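Local structure of uncharacterized protein (5T2X) at residues A[67-72]-A[93-98]; A[81-86]-A[131-136]; A[121-126]-A[136-141]; A[169-174]-A[219-224]. The protein is of unknown function, being an all-helical Legionella pneumophila protein of the uncharacterised DUF5630 family. All blocks are in the same frame, centred on the assembly; numbering follows the deposited sequence.

Contact 1: A[67-72]-A[93-98]; sequences DIWRTH and QLVKGI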
# COMPACT_ATOMS: atom_id res chain seq x y z
N ASP A 67 -7.10 18.45 6.92
CA ASP A 67 -7.92 18.10 8.08
C ASP A 67 -9.24 17.47 7.68
O ASP A 67 -9.84 16.75 8.48
CB ASP A 67 -8.17 19.33 8.94
CG ASP A 67 -8.95 20.40 8.21
OD1 ASP A 67 -8.34 21.15 7.43
OD2 ASP A 67 -10.18 20.48 8.42
N ILE A 68 -9.72 17.75 6.46
CA ILE A 68 -10.92 17.09 5.97
C ILE A 68 -10.71 15.58 5.92
O ILE A 68 -11.58 14.80 6.31
CB ILE A 68 -11.31 17.65 4.58
CG1 ILE A 68 -11.60 19.15 4.67
CG2 ILE A 68 -12.51 16.89 4.02
CD1 ILE A 68 -11.96 19.77 3.34
N TRP A 69 -9.54 15.15 5.45
CA TRP A 69 -9.25 13.73 5.34
C TRP A 69 -8.90 13.11 6.69
O TRP A 69 -9.25 11.95 6.95
CB TRP A 69 -8.11 13.51 4.34
CG TRP A 69 -8.40 14.09 2.98
CD1 TRP A 69 -7.87 15.23 2.45
CD2 TRP A 69 -9.30 13.57 2.00
NE1 TRP A 69 -8.38 15.44 1.19
CE2 TRP A 69 -9.26 14.44 0.89
CE3 TRP A 69 -10.14 12.45 1.94
CZ2 TRP A 69 -10.02 14.23 -0.26
CZ3 TRP A 69 -10.89 12.24 0.80
CH2 TRP A 69 -10.83 13.13 -0.28
N ARG A 70 -8.21 13.86 7.56
CA ARG A 70 -7.84 13.32 8.86
C ARG A 70 -9.07 13.02 9.71
O ARG A 70 -9.06 12.06 10.49
CB ARG A 70 -6.92 14.29 9.60
CG ARG A 70 -5.53 14.38 9.00
CD ARG A 70 -4.55 15.02 9.97
NE ARG A 70 -3.21 15.07 9.38
CZ ARG A 70 -2.78 16.06 8.61
NH1 ARG A 70 -3.58 17.09 8.34
NH2 ARG A 70 -1.55 16.03 8.12
N THR A 71 -10.12 13.82 9.58
CA THR A 71 -11.37 13.52 10.27
C THR A 71 -11.92 12.17 9.83
O THR A 71 -12.35 11.36 10.67
CB THR A 71 -12.39 14.63 10.01
OG1 THR A 71 -11.90 15.87 10.54
CG2 THR A 71 -13.72 14.29 10.67
N HIS A 72 -11.90 11.90 8.53
CA HIS A 72 -12.35 10.59 8.04
C HIS A 72 -11.37 9.49 8.44
O HIS A 72 -11.79 8.37 8.75
CB HIS A 72 -12.53 10.63 6.52
CG HIS A 72 -13.68 11.47 6.07
ND1 HIS A 72 -14.99 11.11 6.29
CD2 HIS A 72 -13.72 12.65 5.41
CE1 HIS A 72 -15.79 12.03 5.79
NE2 HIS A 72 -15.04 12.98 5.25
N GLN A 93 -4.64 10.11 -0.05
CA GLN A 93 -4.31 8.80 -0.61
C GLN A 93 -4.50 7.71 0.43
O GLN A 93 -4.95 6.60 0.10
CB GLN A 93 -2.87 8.80 -1.13
CG GLN A 93 -2.65 9.72 -2.32
CD GLN A 93 -1.21 9.75 -2.76
OE1 GLN A 93 -0.30 9.90 -1.94
NE2 GLN A 93 -0.98 9.60 -4.06
N LEU A 94 -4.17 7.99 1.69
CA LEU A 94 -4.36 7.01 2.74
C LEU A 94 -5.84 6.73 2.98
O LEU A 94 -6.25 5.57 3.10
CB LEU A 94 -3.68 7.48 4.03
CG LEU A 94 -3.83 6.57 5.25
CD1 LEU A 94 -3.23 5.20 4.98
CD2 LEU A 94 -3.18 7.21 6.47
N VAL A 95 -6.66 7.78 3.03
CA VAL A 95 -8.08 7.61 3.32
C VAL A 95 -8.79 6.96 2.14
O VAL A 95 -9.58 6.03 2.31
CB VAL A 95 -8.72 8.96 3.70
CG1 VAL A 95 -10.22 8.82 3.80
CG2 VAL A 95 -8.14 9.46 5.01
N LYS A 96 -8.53 7.45 0.93
CA LYS A 96 -9.15 6.85 -0.25
C LYS A 96 -8.73 5.40 -0.42
O LYS A 96 -9.55 4.54 -0.77
CB LYS A 96 -8.79 7.65 -1.51
CG LYS A 96 -9.36 9.06 -1.56
CD LYS A 96 -8.89 9.77 -2.81
CE LYS A 96 -9.32 11.22 -2.84
NZ LYS A 96 -8.74 11.92 -4.02
N GLY A 97 -7.45 5.10 -0.16
CA GLY A 97 -6.99 3.73 -0.28
C GLY A 97 -7.66 2.80 0.71
O GLY A 97 -8.02 1.67 0.37
N ILE A 98 -7.85 3.27 1.95
CA ILE A 98 -8.55 2.46 2.94
C ILE A 98 -10.02 2.29 2.56
O ILE A 98 -10.58 1.20 2.68
CB ILE A 98 -8.40 3.09 4.34
CG1 ILE A 98 -6.95 3.01 4.81
CG2 ILE A 98 -9.33 2.42 5.34
CD1 ILE A 98 -6.66 3.86 6.03
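Trp69 and Val95 mark the nearest backbone approach of two helical segments, which run in roughly the same direction with their axes 39° apart and 9.4 Å from each other at closest. The contact is helix-to-helix packing in an all-helical fold. It joins helix 66-76 to helix 91-111, the next helix in the chain. No hydrogen bond crosses it, and the contact is buried. Val95 touches both Trp69 and His72. Its CG1 branch is anti to the backbone N (chi1 172°) and its CG2 branch lies beside that N, which sends the two methyls to different targets. CG1 lies at the edge of the Trp69 indole, near the ring plane, 4.1 Å from Trp69 CE3. The same methyl meets the side chain of His72 one helical turn further on, with Val95 CG1 4.0 Å from His72 CB. CG2 goes instead to the backbone of the facing helix. Trp69 CG lies beside its own backbone N (chi1 -56°), and the six-membered end of the indole reaches Lys96. Its pyrrole nitrogen faces a different partner, the carbonyl oxygen of Cys60, to which NE1 is hydrogen-bonded. Leu46 of helix 43-52 also packs on Trp69, and Leu43 touches both His72 and Val95. Lys96 runs out as an extended chain and brings its last methylene, CE, to the indole. Its amino group makes a long, weak ion pair with Glu61. Two approaches are the shortest here: Lys96 CE lies 3.5 Å from Trp69 CH2, approaching the ring obliquely, and Val95 CG2 lies 3.3 Å from Trp69 O.

Contact 2: A[81-86]-A[131-136]; sequences FSFEEY and CFYAYN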
# COMPACT_ATOMS: atom_id res chain seq x y z
N PHE A 81 -6.73 -0.12 17.87
CA PHE A 81 -5.97 0.10 16.65
C PHE A 81 -6.33 1.46 16.07
O PHE A 81 -7.51 1.82 16.01
CB PHE A 81 -6.21 -1.00 15.60
CG PHE A 81 -5.68 -0.65 14.24
CD1 PHE A 81 -4.32 -0.52 14.03
CD2 PHE A 81 -6.54 -0.45 13.17
CE1 PHE A 81 -3.82 -0.20 12.78
CE2 PHE A 81 -6.05 -0.13 11.92
CZ PHE A 81 -4.69 -0.01 11.73
N SER A 82 -5.31 2.20 15.64
CA SER A 82 -5.50 3.50 15.01
C SER A 82 -4.52 3.62 13.85
O SER A 82 -3.34 3.30 13.99
CB SER A 82 -5.29 4.64 16.01
OG SER A 82 -6.24 4.58 17.06
N PHE A 83 -5.02 4.09 12.71
CA PHE A 83 -4.16 4.30 11.56
C PHE A 83 -3.19 5.45 11.82
O PHE A 83 -3.50 6.40 12.54
CB PHE A 83 -5.00 4.61 10.31
CG PHE A 83 -5.77 3.43 9.79
CD1 PHE A 83 -7.09 3.24 10.15
CD2 PHE A 83 -5.17 2.51 8.95
CE1 PHE A 83 -7.81 2.15 9.67
CE2 PHE A 83 -5.87 1.42 8.47
CZ PHE A 83 -7.20 1.25 8.83
N GLU A 84 -2.00 5.34 11.24
CA GLU A 84 -0.97 6.36 11.36
C GLU A 84 -0.56 6.83 9.97
O GLU A 84 -0.61 6.07 9.00
CB GLU A 84 0.25 5.82 12.13
CG GLU A 84 -0.08 5.29 13.51
CD GLU A 84 1.15 4.82 14.27
OE1 GLU A 84 2.28 5.13 13.82
OE2 GLU A 84 0.99 4.15 15.31
N GLU A 85 -0.16 8.09 9.89
CA GLU A 85 0.27 8.70 8.64
C GLU A 85 1.79 8.63 8.52
O GLU A 85 2.52 8.71 9.51
CB GLU A 85 -0.19 10.15 8.55
CG GLU A 85 -1.66 10.36 8.87
CD GLU A 85 -2.05 11.82 8.89
OE1 GLU A 85 -1.52 12.59 8.06
OE2 GLU A 85 -2.88 12.21 9.74
N TYR A 86 2.26 8.48 7.28
CA TYR A 86 3.69 8.48 7.01
C TYR A 86 3.91 8.75 5.53
O TYR A 86 3.16 8.22 4.70
CB TYR A 86 4.35 7.16 7.41
CG TYR A 86 3.74 5.93 6.76
CD1 TYR A 86 4.26 5.41 5.58
CD2 TYR A 86 2.67 5.27 7.35
CE1 TYR A 86 3.72 4.28 4.99
CE2 TYR A 86 2.11 4.15 6.76
CZ TYR A 86 2.65 3.65 5.59
OH TYR A 86 2.10 2.53 5.01
N CYS A 131 -2.56 2.04 -1.86
CA CYS A 131 -2.86 1.40 -0.59
C CYS A 131 -2.12 0.08 -0.47
O CYS A 131 -2.13 -0.73 -1.40
CB CYS A 131 -4.37 1.18 -0.46
SG CYS A 131 -4.87 0.36 1.06
N PHE A 132 -1.46 -0.13 0.67
CA PHE A 132 -0.70 -1.36 0.86
C PHE A 132 -1.60 -2.59 0.85
O PHE A 132 -1.22 -3.64 0.32
CB PHE A 132 0.09 -1.30 2.18
CG PHE A 132 0.77 -2.60 2.53
CD1 PHE A 132 2.01 -2.91 2.02
CD2 PHE A 132 0.15 -3.52 3.38
CE1 PHE A 132 2.64 -4.10 2.34
CE2 PHE A 132 0.77 -4.71 3.70
CZ PHE A 132 2.02 -5.00 3.18
N TYR A 133 -2.80 -2.47 1.43
CA TYR A 133 -3.73 -3.60 1.44
C TYR A 133 -4.09 -4.01 0.02
O TYR A 133 -4.22 -5.21 -0.27
CB TYR A 133 -4.99 -3.23 2.22
CG TYR A 133 -4.74 -2.69 3.61
CD1 TYR A 133 -3.80 -3.28 4.45
CD2 TYR A 133 -5.43 -1.58 4.09
CE1 TYR A 133 -3.57 -2.78 5.72
CE2 TYR A 133 -5.21 -1.08 5.35
CZ TYR A 133 -4.28 -1.68 6.17
OH TYR A 133 -4.06 -1.18 7.43
N ALA A 134 -4.25 -3.04 -0.88
CA ALA A 134 -4.61 -3.36 -2.26
C ALA A 134 -3.45 -4.03 -2.98
O ALA A 134 -3.64 -5.04 -3.67
CB ALA A 134 -5.03 -2.09 -2.99
N TYR A 135 -2.24 -3.48 -2.84
CA TYR A 135 -1.07 -4.09 -3.46
C TYR A 135 -0.85 -5.51 -2.94
O TYR A 135 -0.50 -6.41 -3.71
CB TYR A 135 0.17 -3.23 -3.21
CG TYR A 135 0.25 -1.99 -4.07
CD1 TYR A 135 -0.17 -2.01 -5.39
CD2 TYR A 135 0.75 -0.80 -3.55
CE1 TYR A 135 -0.10 -0.88 -6.18
CE2 TYR A 135 0.83 0.34 -4.34
CZ TYR A 135 0.40 0.29 -5.65
OH TYR A 135 0.47 1.42 -6.43
N ASN A 136 -1.07 -5.72 -1.64
CA ASN A 136 -0.91 -7.06 -1.08
C ASN A 136 -1.96 -8.02 -1.64
O ASN A 136 -1.64 -9.14 -2.03
CB ASN A 136 -1.01 -7.00 0.45
CG ASN A 136 -0.80 -8.35 1.10
OD1 ASN A 136 -0.05 -9.18 0.60
ND2 ASN A 136 -1.47 -8.57 2.22
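Phe83, in the irregular loop between helix 66-76 and helix 91-111, meets Tyr133 in the first turn of helix 132-147. Cys131 is the N-cap residue of that helix. Its carbonyl oxygen accepts a bond from Tyr135 N, at 3.1 Å. The contact across the segments is small and aromatic. Phe83 and Tyr133 approach from opposite directions and meet at their edges, with no stacking of faces. Phe83 CE2 comes to 3.3 Å from Tyr133 OH, which lies near the plane of the Phe83 ring. The same carbon is 4.1 Å from Tyr133 CE2. One face of the Phe83 ring is covered from within the loop, where Phe81 CE2 stands over its centre, 3.5 Å above the ring plane. Phe83 is therefore touched by one aromatic residue over a face and by another at an edge. The Tyr133 ring leaves the helix with CG beside its backbone N (chi1 -52°), and this carries the hydroxyl out to the loop. Asn219 O, at the end of helix 211-220, is the probable hydrogen-bond partner of this hydroxyl, though the modelled distance is doubtfully short. Phe222 also lies nearly parallel to the Tyr133 ring. Around the pair, Leu73 and Phe76 of helix 66-76 pack on Phe83, while Asn218 of helix 211-220 touches Phe81. The contact thus lies where the loop, helix 66-76, helix 132-147 and the end of helix 211-220 come together.

Contact 3: A[121-126]-A[136-141]; sequences EFLKKS and NSLSTW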
# COMPACT_ATOMS: atom_id res chain seq x y z
N GLU A 121 -12.24 -4.36 -9.28
CA GLU A 121 -12.40 -2.96 -9.68
C GLU A 121 -12.10 -2.02 -8.52
O GLU A 121 -11.44 -0.99 -8.70
CB GLU A 121 -13.81 -2.74 -10.23
CG GLU A 121 -14.04 -1.37 -10.83
CD GLU A 121 -15.27 -1.33 -11.72
OE1 GLU A 121 -15.29 -2.06 -12.74
OE2 GLU A 121 -16.23 -0.59 -11.40
N PHE A 122 -12.56 -2.36 -7.31
CA PHE A 122 -12.25 -1.54 -6.15
C PHE A 122 -10.81 -1.71 -5.71
O PHE A 122 -10.19 -0.76 -5.23
CB PHE A 122 -13.20 -1.86 -5.00
CG PHE A 122 -14.52 -1.16 -5.08
CD1 PHE A 122 -14.61 0.22 -4.96
CD2 PHE A 122 -15.69 -1.88 -5.27
CE1 PHE A 122 -15.83 0.87 -5.03
CE2 PHE A 122 -16.92 -1.24 -5.34
CZ PHE A 122 -16.98 0.14 -5.22
N LEU A 123 -10.25 -2.92 -5.87
CA LEU A 123 -8.85 -3.13 -5.50
C LEU A 123 -7.92 -2.26 -6.34
O LEU A 123 -6.93 -1.73 -5.84
CB LEU A 123 -8.48 -4.60 -5.64
CG LEU A 123 -8.96 -5.55 -4.54
CD1 LEU A 123 -8.52 -6.97 -4.83
CD2 LEU A 123 -8.45 -5.10 -3.18
N LYS A 124 -8.25 -2.09 -7.63
CA LYS A 124 -7.41 -1.28 -8.50
C LYS A 124 -7.57 0.21 -8.23
O LYS A 124 -6.60 0.96 -8.35
CB LYS A 124 -7.71 -1.61 -9.97
CG LYS A 124 -7.28 -3.01 -10.37
CD LYS A 124 -7.60 -3.32 -11.82
CE LYS A 124 -7.14 -4.73 -12.17
NZ LYS A 124 -7.49 -5.10 -13.58
N LYS A 125 -8.78 0.65 -7.87
CA LYS A 125 -8.94 2.03 -7.41
C LYS A 125 -8.19 2.25 -6.10
O LYS A 125 -7.62 3.32 -5.88
CB LYS A 125 -10.42 2.36 -7.26
CG LYS A 125 -11.22 2.24 -8.55
CD LYS A 125 -12.71 2.42 -8.29
CE LYS A 125 -13.03 3.83 -7.81
NZ LYS A 125 -12.67 4.85 -8.83
N SER A 126 -8.19 1.25 -5.23
CA SER A 126 -7.42 1.34 -3.99
C SER A 126 -5.93 1.35 -4.27
O SER A 126 -5.17 2.10 -3.65
CB SER A 126 -7.79 0.19 -3.06
OG SER A 126 -7.11 0.29 -1.82
N ASN A 136 -1.07 -5.72 -1.64
CA ASN A 136 -0.91 -7.06 -1.08
C ASN A 136 -1.96 -8.02 -1.64
O ASN A 136 -1.64 -9.14 -2.03
CB ASN A 136 -1.01 -7.00 0.45
CG ASN A 136 -0.80 -8.35 1.10
OD1 ASN A 136 -0.05 -9.18 0.60
ND2 ASN A 136 -1.47 -8.57 2.22
N SER A 137 -3.22 -7.58 -1.69
CA SER A 137 -4.29 -8.45 -2.18
C SER A 137 -4.18 -8.67 -3.68
O SER A 137 -4.44 -9.77 -4.17
CB SER A 137 -5.65 -7.85 -1.82
OG SER A 137 -6.70 -8.70 -2.23
N LEU A 138 -3.79 -7.64 -4.44
CA LEU A 138 -3.64 -7.79 -5.88
C LEU A 138 -2.48 -8.71 -6.24
O LEU A 138 -2.56 -9.45 -7.22
CB LEU A 138 -3.47 -6.43 -6.55
CG LEU A 138 -4.74 -5.60 -6.73
CD1 LEU A 138 -4.40 -4.22 -7.26
CD2 LEU A 138 -5.71 -6.31 -7.67
N SER A 139 -1.39 -8.68 -5.46
CA SER A 139 -0.28 -9.58 -5.72
C SER A 139 -0.66 -11.03 -5.46
O SER A 139 -0.19 -11.93 -6.17
CB SER A 139 0.94 -9.19 -4.88
OG SER A 139 0.69 -9.36 -3.50
N THR A 140 -1.51 -11.27 -4.46
CA THR A 140 -2.04 -12.62 -4.26
C THR A 140 -2.92 -13.04 -5.43
O THR A 140 -2.84 -14.18 -5.90
CB THR A 140 -2.82 -12.69 -2.95
OG1 THR A 140 -1.94 -12.42 -1.85
CG2 THR A 140 -3.45 -14.06 -2.77
N TRP A 141 -3.75 -12.12 -5.93
CA TRP A 141 -4.61 -12.41 -7.07
C TRP A 141 -3.79 -12.78 -8.30
O TRP A 141 -4.08 -13.77 -8.98
CB TRP A 141 -5.51 -11.21 -7.36
CG TRP A 141 -6.14 -11.22 -8.72
CD1 TRP A 141 -7.18 -12.00 -9.13
CD2 TRP A 141 -5.79 -10.40 -9.84
NE1 TRP A 141 -7.49 -11.72 -10.44
CE2 TRP A 141 -6.65 -10.74 -10.90
CE3 TRP A 141 -4.82 -9.41 -10.04
CZ2 TRP A 141 -6.58 -10.13 -12.15
CZ3 TRP A 141 -4.75 -8.80 -11.29
CH2 TRP A 141 -5.62 -9.16 -12.32
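Leu123 and Leu138 take nearly the same side-chain torsions, with CG beside the backbone N and anti to the carbonyl carbon (chi1 -77° and -78°). In each the chain then continues extended to one methyl. The two side chains point toward the facing helix and slide past each other in opposite directions. Helix 117-128 and helix 132-147 are consecutive and form a splayed helical hairpin. Their short segments are turned 130° from parallel, with axes 10.2 Å apart at closest. The two leucines are also the nearest residues by backbone. Leu138 CD2 rests 3.8 Å from Leu123 CB. Its other methyl reaches past the side chain to the main chain, with Leu138 CD1 3.8 Å from Leu123 O. That methyl also comes near Lys124, nearest at CA and CG, with Leu138 CD1 4.4 Å from Lys124 CG. Ser137 meets the methyl end of Leu123: Ser137 OG lies 3.6 Å from Leu123 CD1. Phe115, in the loop before helix 117-128, touches both of these residues, and Tyr160 of helix 153-167 packs on Leu138. Within the second helix, Asn136 O serves two donors, which reach it from the same face of its carbonyl plane. One is Thr140 N, the usual helical donor. The other is the side chain of Ser139, with Ser139 OG 2.8 Å from Asn136 O. The Ser139 hydroxyl is thus turned back onto its own helix. Across the interface there is no hydrogen bond or salt bridge, so the two segments meet through van der Waals contact, largely between leucine carbons.

Contact 4: A[169-174]-A[219-224]; sequences WTPGYL and NAYFGK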
# COMPACT_ATOMS: atom_id res chain seq x y z
N TRP A 169 7.67 1.11 3.03
CA TRP A 169 8.82 0.92 3.92
C TRP A 169 9.02 -0.57 4.20
O TRP A 169 9.10 -1.36 3.25
CB TRP A 169 8.61 1.79 5.15
CG TRP A 169 8.68 3.26 4.88
CD1 TRP A 169 7.69 4.05 4.38
CD2 TRP A 169 9.81 4.11 5.09
NE1 TRP A 169 8.13 5.34 4.27
CE2 TRP A 169 9.43 5.41 4.70
CE3 TRP A 169 11.10 3.90 5.58
CZ2 TRP A 169 10.30 6.50 4.78
CZ3 TRP A 169 11.96 4.98 5.65
CH2 TRP A 169 11.56 6.26 5.25
N THR A 170 9.10 -0.99 5.47
CA THR A 170 9.44 -2.39 5.77
C THR A 170 8.35 -3.36 5.34
O THR A 170 8.67 -4.38 4.71
CB THR A 170 9.78 -2.53 7.26
OG1 THR A 170 11.04 -1.90 7.53
CG2 THR A 170 9.83 -3.99 7.67
N PRO A 171 7.06 -3.14 5.65
CA PRO A 171 6.04 -4.09 5.15
C PRO A 171 6.00 -4.19 3.64
O PRO A 171 5.66 -5.26 3.11
CB PRO A 171 4.73 -3.51 5.71
CG PRO A 171 5.14 -2.77 6.93
CD PRO A 171 6.47 -2.16 6.57
N GLY A 172 6.35 -3.12 2.92
CA GLY A 172 6.42 -3.21 1.48
C GLY A 172 7.53 -4.13 1.00
O GLY A 172 7.31 -4.99 0.14
N TYR A 173 8.73 -3.97 1.57
CA TYR A 173 9.84 -4.83 1.18
C TYR A 173 9.65 -6.25 1.68
O TYR A 173 10.14 -7.20 1.04
CB TYR A 173 11.16 -4.25 1.68
CG TYR A 173 11.68 -3.13 0.80
CD1 TYR A 173 12.47 -3.40 -0.30
CD2 TYR A 173 11.36 -1.81 1.07
CE1 TYR A 173 12.94 -2.39 -1.11
CE2 TYR A 173 11.82 -0.78 0.26
CZ TYR A 173 12.61 -1.08 -0.83
OH TYR A 173 13.08 -0.07 -1.63
N LEU A 174 8.95 -6.44 2.80
CA LEU A 174 8.62 -7.79 3.23
C LEU A 174 7.65 -8.45 2.26
O LEU A 174 7.74 -9.67 2.03
CB LEU A 174 8.05 -7.77 4.64
CG LEU A 174 9.06 -7.59 5.77
CD1 LEU A 174 8.38 -7.66 7.13
CD2 LEU A 174 10.16 -8.64 5.67
N ASN A 219 0.17 0.11 10.42
CA ASN A 219 -0.97 0.06 9.51
C ASN A 219 -1.07 -1.28 8.80
O ASN A 219 -2.16 -1.84 8.68
CB ASN A 219 -0.87 1.19 8.48
CG ASN A 219 -1.00 2.56 9.09
OD1 ASN A 219 -0.94 2.71 10.31
ND2 ASN A 219 -1.16 3.57 8.25
N ALA A 220 0.06 -1.82 8.34
CA ALA A 220 0.03 -3.00 7.48
C ALA A 220 -0.50 -4.22 8.22
O ALA A 220 -1.23 -5.04 7.65
CB ALA A 220 1.41 -3.28 6.91
N TYR A 221 -0.13 -4.37 9.50
CA TYR A 221 -0.52 -5.54 10.28
C TYR A 221 -1.54 -5.20 11.36
O TYR A 221 -1.75 -6.02 12.26
CB TYR A 221 0.73 -6.19 10.88
CG TYR A 221 1.84 -6.35 9.87
CD1 TYR A 221 1.65 -7.11 8.72
CD2 TYR A 221 3.07 -5.73 10.05
CE1 TYR A 221 2.66 -7.25 7.78
CE2 TYR A 221 4.08 -5.87 9.12
CZ TYR A 221 3.87 -6.63 7.99
OH TYR A 221 4.88 -6.77 7.06
N PHE A 222 -2.16 -4.03 11.28
CA PHE A 222 -3.24 -3.63 12.19
C PHE A 222 -2.79 -3.67 13.65
O PHE A 222 -3.51 -4.13 14.53
CB PHE A 222 -4.48 -4.50 11.98
CG PHE A 222 -4.93 -4.57 10.55
CD1 PHE A 222 -5.66 -3.53 9.98
CD2 PHE A 222 -4.63 -5.67 9.77
CE1 PHE A 222 -6.07 -3.60 8.66
CE2 PHE A 222 -5.04 -5.74 8.45
CZ PHE A 222 -5.76 -4.70 7.90
N GLY A 223 -1.58 -3.17 13.90
CA GLY A 223 -1.04 -3.08 15.24
C GLY A 223 -0.62 -4.39 15.87
O GLY A 223 -0.16 -4.38 17.02
N LYS A 224 -0.74 -5.51 15.17
CA LYS A 224 -0.41 -6.81 15.71
C LYS A 224 1.07 -7.16 15.57
O LYS A 224 1.46 -8.30 15.86
CB LYS A 224 -1.27 -7.90 15.06
CG LYS A 224 -2.66 -8.01 15.67
CD LYS A 224 -3.48 -9.11 15.02
CE LYS A 224 -3.85 -8.76 13.59
NZ LYS A 224 -4.76 -9.77 12.98
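Tyr221 leads with its phenol oxygen against the carbons of Pro171 and Leu174, yet no hydrogen bond crosses the contact. Tyr221 OH lies 3.5 Å from Pro171 CB and 3.6 Å from Leu174 CD1. The ring follows behind, with Tyr221 CE2 3.9 Å from Pro171 CG, and meets the proline obliquely. The side chains of Leu174 and Tyr221 cross at about a right angle. The methyl of Ala220 touches the proline, at 3.5 Å between Ala220 CB and Pro171 CB, and also sits over the centre of one face of the Tyr221 ring. Helix 211-220 ends in a Schellman motif whose C' residue is Phe222, at positive phi (58°). A type I' turn runs from Tyr221 to Lys224, closed by the bond from Lys224 N to Tyr221 O. Tyr221 therefore stands where the chain leaves the helix. The contact joins this helix end to the first turns of helix 169-185. Ala216 and Ile217, further back on helix 211-220, also pack on Pro171. Leu174 also touches Ala204 of helix 191-207 and Leu226 of the loop after helix 211-220.

Contact 2 is the hub. Its centre lies about 8 Å from that of contact 4 and about 11 Å from that of contact 1. Towards contact 1, Arg70 NE and Glu85 OE2 form a salt bridge at 2.9 Å, and Ile98 CD1 packs on Phe83 CE2 at 3.5 Å. Towards contact 4, Glu84 O probably accepts a hydrogen bond from Asn219 ND2, while the modelled 2.4 Å between Tyr133 OH and Asn219 O is doubtfully short. Contacts 2 and 3 share Asn136 on helix 132-147. Ser126 OG of contact 3 probably hydrogen-bonds to Gly97 O of contact 1. Contacts 3 and 4 do not touch, their nearest atoms being about 6 Å apart.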